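Side-chain contacts in fanconi-associated nuclease 1 homolog (Pseudomonas aeruginosa, PDB 5Y7Q), which is a bacterial homolog of the Fanconi-associated nuclease FAN1, with helical N-terminal regions followed by a nuclease domain of the VRR-NUC family: residues Gly400-Tyr405 with Leu496-Asp501; Asn408-Ser413 with Asp528-Trp533; Leu508-Glu513 with Arg565-Ala570; Arg557-Cys562 with Val569-Val574. All coordinates share one frame; numbering follows the deposited sequence.

Contact 1: residues Gly400-Tyr405 with Leu496-Asp501; sequences GCAVHY and LEQALD
Gln498 OE1 accepts the hydrogen on His404 NE2 across 3.1 Å, and this bond ties the edge strand 402-405 to helix 493-502. The N-H points at the oxygen with an angle of 155°, and the nitrogen lies nearly straight beyond the carbonyl, with a C=O...N angle of 161°. On the histidine side the oxygen arrives at the ring edge, tilted a little out of the ring plane. The amide and the imidazole are turned steeply against each other, so they meet as edge and end and do not stack. An extended chain beyond CG carries the glutamine amide from the helix to the strand. Ala402, two residues along the strand on the same face, sets its CB 3.7 Å from Gln498 OE1 and 4.0 Å from Gln498 NE2, lying alongside the amide. Within the sheet the strand is bonded edge-on to strand 529-533, through Ala402 with Phe532 and His404 with Ile530, while Glu497 forms a salt bridge with Arg472. As modelled, Gln498 OE1 can only accept, so His404 NE2 is the donor, and the bond would then hold the imidazole in this rotation at a partly exposed margin of the nuclease domain.

Contact 2: residues Asn408-Ser413 with Asp528-Trp533; sequences NGLINS and DLIQFW
Leu410 of helix 409-418 packs against Ile530 and Phe532 of strand 529-533, a helix-on-sheet contact in the mixed sheet of the VRR-NUC domain, a family of the PD-(D/E)XK nuclease superfamily. The interaction across the interface is wholly apolar and buried. One branch of the leucine does the work: Leu410 CD2 lies 4.0 Å from Ile530 CD1, the two side chains crossing at about a right angle. The same methyl meets the rim of the Phe532 ring, with CD2 4.2 Å from CZ and near the ring plane, so the phenyl presents its edge to the leucine. The CB of Ile530 points to the helix, and with CG1 anti to the backbone N (chi1 -173°) and an extended chi2, CD1 is the atom that meets the leucine. Neighbours outside the two segments complete the packing: Leu410 also touches Ala499, Ile530 touches Met541, and Phe532 touches Leu495 and Cys502. The polar interactions stay within each element or run to its neighbours. Backbone bonds hold strand 529-533 between strands 402-405 and 538-545, and Asn412 ND2 bonds to Arg523 O. In the helix, Gly409 O takes two donors from one residue, Ser413 N at 3.0 Å and Ser413 OG at 2.6 Å, while that same hydroxyl oxygen is also bonded to Tyr487 N.

Contact 3: residues Leu508-Glu513 with Arg565-Ala570; sequences LRAWFE and REMPVA
Met567 pushes its thioether between Trp511 and Ala510 of helix 505-517. Its sulfur makes a Met-aromatic contact with the indole: SD stands 4.3 Å from the centroid of the Trp511 five-membered ring, 62° off the ring normal, an oblique approach. The closest ring atom is the indole nitrogen, with Trp511 NE1 3.3 Å from Met567 SD. The terminal methyl goes on toward the helix, placing Met567 CE 3.8 Å from Ala510 CB. On the outer side Arg565 comes to the same alanine methyl with the edge of its guanidinium, and Ala510 CB lies in the guanidinium plane, 3.9 Å from NE. The CB of Met567 already points toward the helix; the chain bends at chi2 (149°), and the side chain runs past the tryptophan in the opposite direction. Farther out, Met567 also rests on Cys562 and Tyr539, and Trp511 is packed by Met541, Phe561 and Ile411. Glu566, with positive phi, turns the chain out of helix 553-564 and brings Met567 round to this site. With no hydrogen bond or salt bridge crossing between the two segments, the contact depends on dispersion and on the polarisable sulfur beside the aromatic ring.

Contact 4: residues Arg557-Cys562 with Val569-Val574; sequences RWLQFC and VAVCYV
The beta-alpha-beta unit made by strand 538-545, helix 553-564 and strand 569-577 has its last two elements packed together here, where Leu559 and Cys562 of the helix meet Val569 and Val571 of the strand. Helix and strand run roughly antiparallel, as expected when the chain crosses back over the sheet: the axes of the segments 557-562 and 569-574 approach to 9.3 Å at an angle of 142°. They are closest near the connecting turn and are held by side chains alone, all of them apolar or weakly polar. Val569 sits against both helix residues. Its CG1 lies 3.5 Å from Cys562 CB and 3.6 Å from Cys562 SG, so the valine methyl runs alongside the thiol arm. From the preceding turn of the helix, Leu559 CD2 meets the same valine, 4.0 Å from Val569 CB. The other leucine branch reaches farther along the strand, where Leu559 CD1 is 3.4 Å from Val571 CG2 and the two side chains cross at about a right angle. The leucine fork thus straddles two strand residues that alternate with Ala570, which points away from the helix. With Val571 CG1 anti to the backbone N (chi1 178°), CG2 lies beside that N, and it is this branch that meets the leucine. Around this buried contact, strand 569-577 lies between strands 538-545 and 374-380, while the helix is covered from another side by helix 505-517, where Phe561 touches Ala510 and Trp511, and Trp558 makes a cation-pi contact with Arg514.

Contacts 1, 2 and 4 pack helices on one five-stranded mixed sheet, and contact 3 sits at the turn leading into its strand 569-577. Contacts 1 and 2 lie about 8 Å apart between centres, on the neighbouring strands 402-405 and 529-533, and their segments alternate along the chain. Contact 3 is about 12 Å from contact 2, which it touches where Ile411 packs on Trp511 and Phe512. Contacts 3 and 4, about 11 Å apart, both include Val569 and Ala570 and touch where Trp511 meets Phe561. Contacts 1 and 4 are farthest apart, about 19 Å between centres, and come in series. Helices 409-418, 493-502, 505-517 and 553-564 are thus arrayed along the sheet region from strand 402-405 to strand 569-577.

Contact 1: residues Gly400-Tyr405 with Leu496-Asp501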
# COMPACT_ATOMS: atom_id res chain seq x y z
N GLY A 400 -33.79 -7.65 -20.50
CA GLY A 400 -32.95 -8.68 -21.08
C GLY A 400 -31.46 -8.46 -20.91
O GLY A 400 -30.70 -9.43 -21.00
N CYS A 401 -31.02 -7.24 -20.66
CA CYS A 401 -29.61 -6.92 -20.60
C CYS A 401 -29.28 -6.37 -19.22
O CYS A 401 -29.94 -5.45 -18.75
CB CYS A 401 -29.22 -5.92 -21.68
SG CYS A 401 -27.45 -5.79 -21.93
N ALA A 402 -28.26 -6.93 -18.58
CA ALA A 402 -27.83 -6.50 -17.25
C ALA A 402 -26.40 -5.98 -17.35
O ALA A 402 -25.52 -6.68 -17.86
CB ALA A 402 -27.88 -7.65 -16.25
N VAL A 403 -26.17 -4.77 -16.88
CA VAL A 403 -24.87 -4.13 -17.05
C VAL A 403 -24.31 -3.79 -15.68
O VAL A 403 -25.00 -3.20 -14.84
CB VAL A 403 -24.97 -2.88 -17.94
CG1 VAL A 403 -23.60 -2.37 -18.29
CG2 VAL A 403 -25.75 -3.21 -19.18
N HIS A 404 -23.05 -4.15 -15.46
CA HIS A 404 -22.38 -3.97 -14.18
C HIS A 404 -21.09 -3.19 -14.36
O HIS A 404 -20.33 -3.40 -15.32
CB HIS A 404 -22.11 -5.31 -13.54
CG HIS A 404 -23.35 -6.10 -13.30
ND1 HIS A 404 -24.13 -5.95 -12.18
CD2 HIS A 404 -23.97 -7.03 -14.06
CE1 HIS A 404 -25.17 -6.77 -12.24
NE2 HIS A 404 -25.09 -7.44 -13.37
N TYR A 405 -20.85 -2.27 -13.43
CA TYR A 405 -19.62 -1.50 -13.36
C TYR A 405 -18.70 -2.24 -12.39
O TYR A 405 -18.91 -2.19 -11.17
CB TYR A 405 -19.94 -0.08 -12.90
CG TYR A 405 -18.81 0.92 -12.98
CD1 TYR A 405 -18.99 2.23 -12.58
CD2 TYR A 405 -17.57 0.54 -13.46
CE1 TYR A 405 -17.96 3.14 -12.65
CE2 TYR A 405 -16.53 1.45 -13.53
CZ TYR A 405 -16.73 2.75 -13.12
OH TYR A 405 -15.67 3.64 -13.21
N LEU A 496 -22.74 -12.50 -9.17
CA LEU A 496 -22.03 -13.77 -9.12
C LEU A 496 -22.70 -14.81 -10.00
O LEU A 496 -22.04 -15.52 -10.76
CB LEU A 496 -21.95 -14.28 -7.69
CG LEU A 496 -21.09 -15.54 -7.57
CD1 LEU A 496 -19.68 -15.24 -8.08
CD2 LEU A 496 -21.06 -16.05 -6.13
N GLU A 497 -24.02 -14.94 -9.88
CA GLU A 497 -24.72 -16.01 -10.58
C GLU A 497 -24.69 -15.76 -12.09
O GLU A 497 -24.33 -16.65 -12.88
CB GLU A 497 -26.14 -16.15 -10.04
CG GLU A 497 -26.52 -17.55 -9.51
CD GLU A 497 -25.51 -18.14 -8.50
OE1 GLU A 497 -24.77 -19.07 -8.88
OE2 GLU A 497 -25.47 -17.69 -7.33
N GLN A 498 -25.00 -14.52 -12.50
CA GLN A 498 -24.88 -14.17 -13.91
C GLN A 498 -23.46 -14.39 -14.42
O GLN A 498 -23.26 -14.97 -15.49
CB GLN A 498 -25.33 -12.73 -14.14
CG GLN A 498 -26.77 -12.53 -13.70
CD GLN A 498 -27.27 -11.12 -13.92
OE1 GLN A 498 -26.48 -10.18 -13.98
NE2 GLN A 498 -28.58 -10.97 -14.06
N ALA A 499 -22.44 -13.98 -13.65
CA ALA A 499 -21.07 -14.23 -14.09
C ALA A 499 -20.81 -15.72 -14.24
O ALA A 499 -20.22 -16.16 -15.23
CB ALA A 499 -20.10 -13.59 -13.11
N LEU A 500 -21.30 -16.53 -13.30
CA LEU A 500 -21.01 -17.96 -13.32
C LEU A 500 -21.60 -18.61 -14.54
O LEU A 500 -20.94 -19.42 -15.22
CB LEU A 500 -21.55 -18.62 -12.06
CG LEU A 500 -20.71 -18.45 -10.79
CD1 LEU A 500 -21.14 -19.50 -9.78
CD2 LEU A 500 -19.22 -18.57 -11.07
N ASP A 501 -22.86 -18.30 -14.83
CA ASP A 501 -23.53 -19.02 -15.89
C ASP A 501 -23.28 -18.43 -17.27
O ASP A 501 -23.43 -19.16 -18.27
CB ASP A 501 -25.02 -19.13 -15.53
CG ASP A 501 -25.26 -20.05 -14.30
OD1 ASP A 501 -25.34 -21.30 -14.48
OD2 ASP A 501 -25.35 -19.54 -13.15

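Contact 2: residues Asn408-Ser413 with Asp528-Trp533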
# COMPACT_ATOMS: atom_id res chain seq x y z
N ASN A 408 -12.22 -5.01 -13.42
CA ASN A 408 -11.26 -5.99 -12.93
C ASN A 408 -11.60 -6.53 -11.53
O ASN A 408 -10.96 -7.47 -11.09
CB ASN A 408 -9.79 -5.51 -12.99
CG ASN A 408 -9.40 -4.57 -11.87
OD1 ASN A 408 -9.48 -4.91 -10.70
ND2 ASN A 408 -8.91 -3.37 -12.24
N GLY A 409 -12.66 -6.04 -10.89
CA GLY A 409 -13.08 -6.64 -9.64
C GLY A 409 -13.82 -7.96 -9.78
O GLY A 409 -13.73 -8.82 -8.90
N LEU A 410 -14.56 -8.14 -10.87
CA LEU A 410 -15.29 -9.40 -11.02
C LEU A 410 -14.34 -10.54 -11.38
O LEU A 410 -14.36 -11.61 -10.76
CB LEU A 410 -16.38 -9.27 -12.06
CG LEU A 410 -16.87 -10.65 -12.49
CD1 LEU A 410 -17.68 -11.30 -11.37
CD2 LEU A 410 -17.64 -10.58 -13.80
N ILE A 411 -13.47 -10.33 -12.37
CA ILE A 411 -12.57 -11.39 -12.79
C ILE A 411 -11.56 -11.72 -11.69
O ILE A 411 -11.30 -12.90 -11.41
CB ILE A 411 -11.90 -11.01 -14.11
CG1 ILE A 411 -12.97 -10.99 -15.17
CG2 ILE A 411 -10.81 -12.00 -14.47
CD1 ILE A 411 -12.48 -10.60 -16.52
N ASN A 412 -10.96 -10.70 -11.06
CA ASN A 412 -10.07 -10.98 -9.94
C ASN A 412 -10.82 -11.71 -8.83
O ASN A 412 -10.30 -12.67 -8.26
CB ASN A 412 -9.44 -9.71 -9.40
CG ASN A 412 -8.46 -9.11 -10.37
OD1 ASN A 412 -8.28 -9.63 -11.46
ND2 ASN A 412 -7.85 -7.99 -9.99
N SER A 413 -12.06 -11.29 -8.55
CA SER A 413 -12.81 -11.97 -7.50
C SER A 413 -12.98 -13.44 -7.82
O SER A 413 -12.65 -14.31 -7.02
CB SER A 413 -14.15 -11.29 -7.28
OG SER A 413 -13.94 -10.06 -6.62
N ASP A 528 -14.21 -1.22 -17.88
CA ASP A 528 -15.08 -0.66 -16.85
C ASP A 528 -16.29 -1.55 -16.62
O ASP A 528 -16.61 -1.89 -15.47
CB ASP A 528 -15.55 0.75 -17.23
CG ASP A 528 -14.41 1.75 -17.37
OD1 ASP A 528 -13.52 1.82 -16.48
OD2 ASP A 528 -14.43 2.51 -18.37
N LEU A 529 -16.97 -1.93 -17.69
CA LEU A 529 -18.28 -2.53 -17.59
C LEU A 529 -18.28 -3.94 -18.13
O LEU A 529 -17.43 -4.35 -18.94
CB LEU A 529 -19.34 -1.72 -18.35
CG LEU A 529 -19.54 -0.24 -18.09
CD1 LEU A 529 -20.67 0.25 -18.97
CD2 LEU A 529 -19.85 0.05 -16.65
N ILE A 530 -19.28 -4.69 -17.70
CA ILE A 530 -19.56 -5.99 -18.28
C ILE A 530 -21.08 -6.13 -18.39
O ILE A 530 -21.83 -5.80 -17.46
CB ILE A 530 -18.91 -7.09 -17.42
CG1 ILE A 530 -19.05 -8.46 -18.12
CG2 ILE A 530 -19.48 -7.05 -15.96
CD1 ILE A 530 -18.11 -9.58 -17.61
N GLN A 531 -21.56 -6.57 -19.55
CA GLN A 531 -22.99 -6.76 -19.71
C GLN A 531 -23.28 -8.22 -20.04
O GLN A 531 -22.52 -8.89 -20.75
CB GLN A 531 -23.60 -5.82 -20.77
CG GLN A 531 -22.69 -5.32 -21.86
CD GLN A 531 -23.50 -4.76 -23.04
OE1 GLN A 531 -24.72 -4.58 -22.93
NE2 GLN A 531 -22.83 -4.50 -24.16
N PHE A 532 -24.39 -8.70 -19.47
CA PHE A 532 -24.82 -10.07 -19.59
C PHE A 532 -26.18 -10.12 -20.24
O PHE A 532 -27.05 -9.26 -19.99
CB PHE A 532 -24.88 -10.76 -18.22
CG PHE A 532 -23.55 -10.84 -17.51
CD1 PHE A 532 -22.54 -11.66 -18.00
CD2 PHE A 532 -23.31 -10.11 -16.35
CE1 PHE A 532 -21.31 -11.74 -17.35
CE2 PHE A 532 -22.10 -10.18 -15.71
CZ PHE A 532 -21.10 -10.99 -16.19
N TRP A 533 -26.36 -11.12 -21.08
CA TRP A 533 -27.66 -11.49 -21.63
C TRP A 533 -27.88 -12.91 -21.12
O TRP A 533 -27.40 -13.88 -21.73
CB TRP A 533 -27.67 -11.41 -23.15
CG TRP A 533 -27.45 -10.02 -23.78
CD1 TRP A 533 -28.43 -9.13 -24.15
CD2 TRP A 533 -26.20 -9.42 -24.16
NE1 TRP A 533 -27.86 -8.01 -24.72
CE2 TRP A 533 -26.50 -8.16 -24.75
CE3 TRP A 533 -24.86 -9.81 -24.04
CZ2 TRP A 533 -25.50 -7.30 -25.22
CZ3 TRP A 533 -23.87 -8.94 -24.52
CH2 TRP A 533 -24.20 -7.70 -25.10

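Contact 3: residues Leu508-Glu513 with Arg565-Ala570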
# COMPACT_ATOMS: atom_id res chain seq x y z
N LEU A 508 -12.26 -18.04 -18.45
CA LEU A 508 -11.82 -17.93 -17.07
C LEU A 508 -10.40 -18.44 -16.92
O LEU A 508 -9.56 -17.77 -16.31
CB LEU A 508 -12.74 -18.72 -16.14
CG LEU A 508 -14.03 -18.00 -15.79
CD1 LEU A 508 -14.59 -18.65 -14.56
CD2 LEU A 508 -13.78 -16.56 -15.57
N ARG A 509 -10.11 -19.60 -17.49
CA ARG A 509 -8.75 -20.10 -17.43
C ARG A 509 -7.78 -19.13 -18.08
O ARG A 509 -6.72 -18.84 -17.52
CB ARG A 509 -8.66 -21.48 -18.10
CG ARG A 509 -7.26 -21.93 -18.35
CD ARG A 509 -7.18 -23.42 -18.18
NE ARG A 509 -6.89 -23.79 -16.79
CZ ARG A 509 -6.66 -25.04 -16.40
NH1 ARG A 509 -6.40 -25.30 -15.13
NH2 ARG A 509 -6.68 -26.03 -17.29
N ALA A 510 -8.12 -18.59 -19.26
CA ALA A 510 -7.21 -17.67 -19.93
C ALA A 510 -6.88 -16.48 -19.02
O ALA A 510 -5.70 -16.19 -18.74
CB ALA A 510 -7.81 -17.21 -21.25
N TRP A 511 -7.91 -15.79 -18.53
CA TRP A 511 -7.68 -14.66 -17.64
C TRP A 511 -6.87 -15.06 -16.42
O TRP A 511 -5.90 -14.39 -16.06
CB TRP A 511 -9.02 -14.05 -17.21
CG TRP A 511 -9.80 -13.52 -18.34
CD1 TRP A 511 -9.30 -12.98 -19.50
CD2 TRP A 511 -11.21 -13.53 -18.47
NE1 TRP A 511 -10.34 -12.62 -20.33
CE2 TRP A 511 -11.52 -12.96 -19.73
CE3 TRP A 511 -12.25 -13.96 -17.65
CZ2 TRP A 511 -12.82 -12.80 -20.17
CZ3 TRP A 511 -13.55 -13.80 -18.09
CH2 TRP A 511 -13.83 -13.23 -19.34
N PHE A 512 -7.24 -16.17 -15.77
CA PHE A 512 -6.61 -16.55 -14.51
C PHE A 512 -5.13 -16.83 -14.69
O PHE A 512 -4.30 -16.45 -13.85
CB PHE A 512 -7.34 -17.76 -13.92
CG PHE A 512 -8.72 -17.45 -13.42
CD1 PHE A 512 -9.22 -16.14 -13.47
CD2 PHE A 512 -9.52 -18.44 -12.90
CE1 PHE A 512 -10.50 -15.83 -13.02
CE2 PHE A 512 -10.80 -18.13 -12.43
CZ PHE A 512 -11.29 -16.84 -12.50
N GLU A 513 -4.76 -17.48 -15.80
CA GLU A 513 -3.35 -17.71 -16.06
C GLU A 513 -2.62 -16.41 -16.39
O GLU A 513 -1.45 -16.26 -16.03
CB GLU A 513 -3.18 -18.73 -17.19
CG GLU A 513 -2.03 -19.71 -16.98
CD GLU A 513 -2.48 -21.03 -16.38
OE1 GLU A 513 -3.30 -21.75 -17.01
OE2 GLU A 513 -2.02 -21.36 -15.26
N ARG A 565 -8.07 -13.83 -28.25
CA ARG A 565 -8.87 -14.99 -27.88
C ARG A 565 -10.26 -14.98 -28.50
O ARG A 565 -11.07 -15.85 -28.18
CB ARG A 565 -9.03 -15.07 -26.36
CG ARG A 565 -8.05 -15.98 -25.69
CD ARG A 565 -6.85 -15.21 -25.28
NE ARG A 565 -6.00 -16.04 -24.46
CZ ARG A 565 -4.75 -16.35 -24.77
NH1 ARG A 565 -4.23 -15.89 -25.90
NH2 ARG A 565 -4.03 -17.12 -23.95
N GLU A 566 -10.57 -14.00 -29.34
CA GLU A 566 -11.94 -13.73 -29.75
C GLU A 566 -12.84 -13.69 -28.51
O GLU A 566 -13.85 -14.39 -28.40
CB GLU A 566 -12.45 -14.74 -30.80
CG GLU A 566 -11.73 -14.67 -32.18
CD GLU A 566 -12.69 -14.54 -33.38
OE1 GLU A 566 -13.93 -14.45 -33.18
OE2 GLU A 566 -12.22 -14.52 -34.55
N MET A 567 -12.42 -12.90 -27.56
CA MET A 567 -13.30 -12.54 -26.47
C MET A 567 -14.09 -11.30 -26.84
O MET A 567 -13.61 -10.43 -27.57
CB MET A 567 -12.50 -12.26 -25.20
CG MET A 567 -12.16 -13.50 -24.42
SD MET A 567 -10.60 -13.36 -23.54
CE MET A 567 -10.39 -15.06 -23.00
N PRO A 568 -15.30 -11.23 -26.35
CA PRO A 568 -16.16 -10.08 -26.63
C PRO A 568 -15.83 -8.84 -25.81
O PRO A 568 -16.41 -8.62 -24.75
CB PRO A 568 -17.55 -10.63 -26.28
CG PRO A 568 -17.28 -11.64 -25.23
CD PRO A 568 -16.01 -12.31 -25.66
N VAL A 569 -14.90 -8.02 -26.28
CA VAL A 569 -14.65 -6.70 -25.73
C VAL A 569 -15.06 -5.64 -26.74
O VAL A 569 -15.05 -5.86 -27.96
CB VAL A 569 -13.16 -6.52 -25.39
CG1 VAL A 569 -12.78 -7.38 -24.21
CG2 VAL A 569 -12.33 -6.88 -26.63
N ALA A 570 -15.41 -4.47 -26.23
CA ALA A 570 -15.68 -3.31 -27.06
C ALA A 570 -15.30 -2.06 -26.27
O ALA A 570 -15.31 -2.08 -25.03
CB ALA A 570 -17.15 -3.23 -27.48

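Contact 4: residues Arg557-Cys562 with Val569-Val574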
# COMPACT_ATOMS: atom_id res chain seq x y z
N ARG A 557 -3.18 -3.49 -23.41
CA ARG A 557 -2.69 -4.87 -23.40
C ARG A 557 -3.84 -5.84 -23.14
O ARG A 557 -3.89 -6.92 -23.73
CB ARG A 557 -1.58 -5.03 -22.38
CG ARG A 557 -0.60 -3.87 -22.41
CD ARG A 557 0.71 -4.15 -21.68
NE ARG A 557 0.84 -3.41 -20.43
CZ ARG A 557 0.49 -3.90 -19.26
NH1 ARG A 557 -0.02 -5.13 -19.20
NH2 ARG A 557 0.64 -3.19 -18.14
N TRP A 558 -4.79 -5.45 -22.28
CA TRP A 558 -5.90 -6.36 -22.03
C TRP A 558 -6.82 -6.47 -23.24
O TRP A 558 -7.35 -7.55 -23.52
CB TRP A 558 -6.67 -5.93 -20.79
CG TRP A 558 -7.04 -7.17 -20.10
CD1 TRP A 558 -8.05 -8.03 -20.45
CD2 TRP A 558 -6.35 -7.77 -19.01
NE1 TRP A 558 -8.05 -9.12 -19.61
CE2 TRP A 558 -7.01 -8.99 -18.72
CE3 TRP A 558 -5.25 -7.40 -18.24
CZ2 TRP A 558 -6.61 -9.82 -17.69
CZ3 TRP A 558 -4.85 -8.23 -17.23
CH2 TRP A 558 -5.53 -9.43 -16.95
N LEU A 559 -7.02 -5.38 -23.97
CA LEU A 559 -7.77 -5.45 -25.21
C LEU A 559 -7.08 -6.35 -26.22
O LEU A 559 -7.73 -7.15 -26.90
CB LEU A 559 -7.95 -4.06 -25.79
CG LEU A 559 -8.94 -3.20 -25.04
CD1 LEU A 559 -9.39 -2.13 -26.00
CD2 LEU A 559 -10.09 -4.05 -24.60
N GLN A 560 -5.76 -6.21 -26.36
CA GLN A 560 -5.01 -7.07 -27.26
C GLN A 560 -5.18 -8.53 -26.85
O GLN A 560 -5.47 -9.40 -27.68
CB GLN A 560 -3.54 -6.67 -27.27
CG GLN A 560 -2.67 -7.42 -28.28
CD GLN A 560 -1.17 -7.17 -28.08
OE1 GLN A 560 -0.77 -6.22 -27.41
NE2 GLN A 560 -0.34 -8.05 -28.65
N PHE A 561 -5.06 -8.80 -25.56
CA PHE A 561 -5.18 -10.17 -25.07
C PHE A 561 -6.56 -10.73 -25.34
O PHE A 561 -6.71 -11.87 -25.80
CB PHE A 561 -4.86 -10.21 -23.58
CG PHE A 561 -5.03 -11.57 -22.99
CD1 PHE A 561 -4.02 -12.51 -23.09
CD2 PHE A 561 -6.21 -11.92 -22.35
CE1 PHE A 561 -4.17 -13.78 -22.54
CE2 PHE A 561 -6.37 -13.19 -21.80
CZ PHE A 561 -5.35 -14.12 -21.89
N CYS A 562 -7.59 -9.93 -25.07
CA CYS A 562 -8.96 -10.39 -25.26
C CYS A 562 -9.29 -10.62 -26.74
O CYS A 562 -9.89 -11.63 -27.10
CB CYS A 562 -9.94 -9.38 -24.65
SG CYS A 562 -10.18 -9.55 -22.87
N VAL A 569 -14.90 -8.02 -26.28
CA VAL A 569 -14.65 -6.70 -25.73
C VAL A 569 -15.06 -5.64 -26.74
O VAL A 569 -15.05 -5.86 -27.96
CB VAL A 569 -13.16 -6.52 -25.39
CG1 VAL A 569 -12.78 -7.38 -24.21
CG2 VAL A 569 -12.33 -6.88 -26.63
N ALA A 570 -15.41 -4.47 -26.23
CA ALA A 570 -15.68 -3.31 -27.06
C ALA A 570 -15.30 -2.06 -26.27
O ALA A 570 -15.31 -2.08 -25.03
CB ALA A 570 -17.15 -3.23 -27.48
N VAL A 571 -14.95 -0.99 -26.99
CA VAL A 571 -14.64 0.29 -26.37
C VAL A 571 -15.71 1.28 -26.78
O VAL A 571 -16.07 1.36 -27.96
CB VAL A 571 -13.24 0.82 -26.75
CG1 VAL A 571 -12.99 2.17 -26.11
CG2 VAL A 571 -12.18 -0.15 -26.28
N CYS A 572 -16.22 2.03 -25.82
CA CYS A 572 -17.35 2.92 -26.04
C CYS A 572 -16.92 4.37 -25.82
O CYS A 572 -16.56 4.76 -24.70
CB CYS A 572 -18.49 2.55 -25.10
SG CYS A 572 -19.69 3.82 -24.94
N TYR A 573 -16.96 5.16 -26.88
CA TYR A 573 -16.58 6.57 -26.84
C TYR A 573 -17.84 7.43 -26.80
O TYR A 573 -18.69 7.33 -27.69
CB TYR A 573 -15.71 6.92 -28.05
CG TYR A 573 -14.37 6.21 -28.10
CD1 TYR A 573 -13.22 6.84 -27.60
CD2 TYR A 573 -14.24 4.94 -28.66
CE1 TYR A 573 -11.97 6.22 -27.66
CE2 TYR A 573 -12.99 4.31 -28.71
CZ TYR A 573 -11.87 4.95 -28.21
OH TYR A 573 -10.63 4.35 -28.25
N VAL A 574 -17.94 8.31 -25.80
CA VAL A 574 -19.15 9.08 -25.55
C VAL A 574 -18.94 10.56 -25.86
O VAL A 574 -17.92 11.15 -25.50
CB VAL A 574 -19.60 8.87 -24.09
CG1 VAL A 574 -20.75 9.80 -23.70
CG2 VAL A 574 -19.99 7.43 -23.91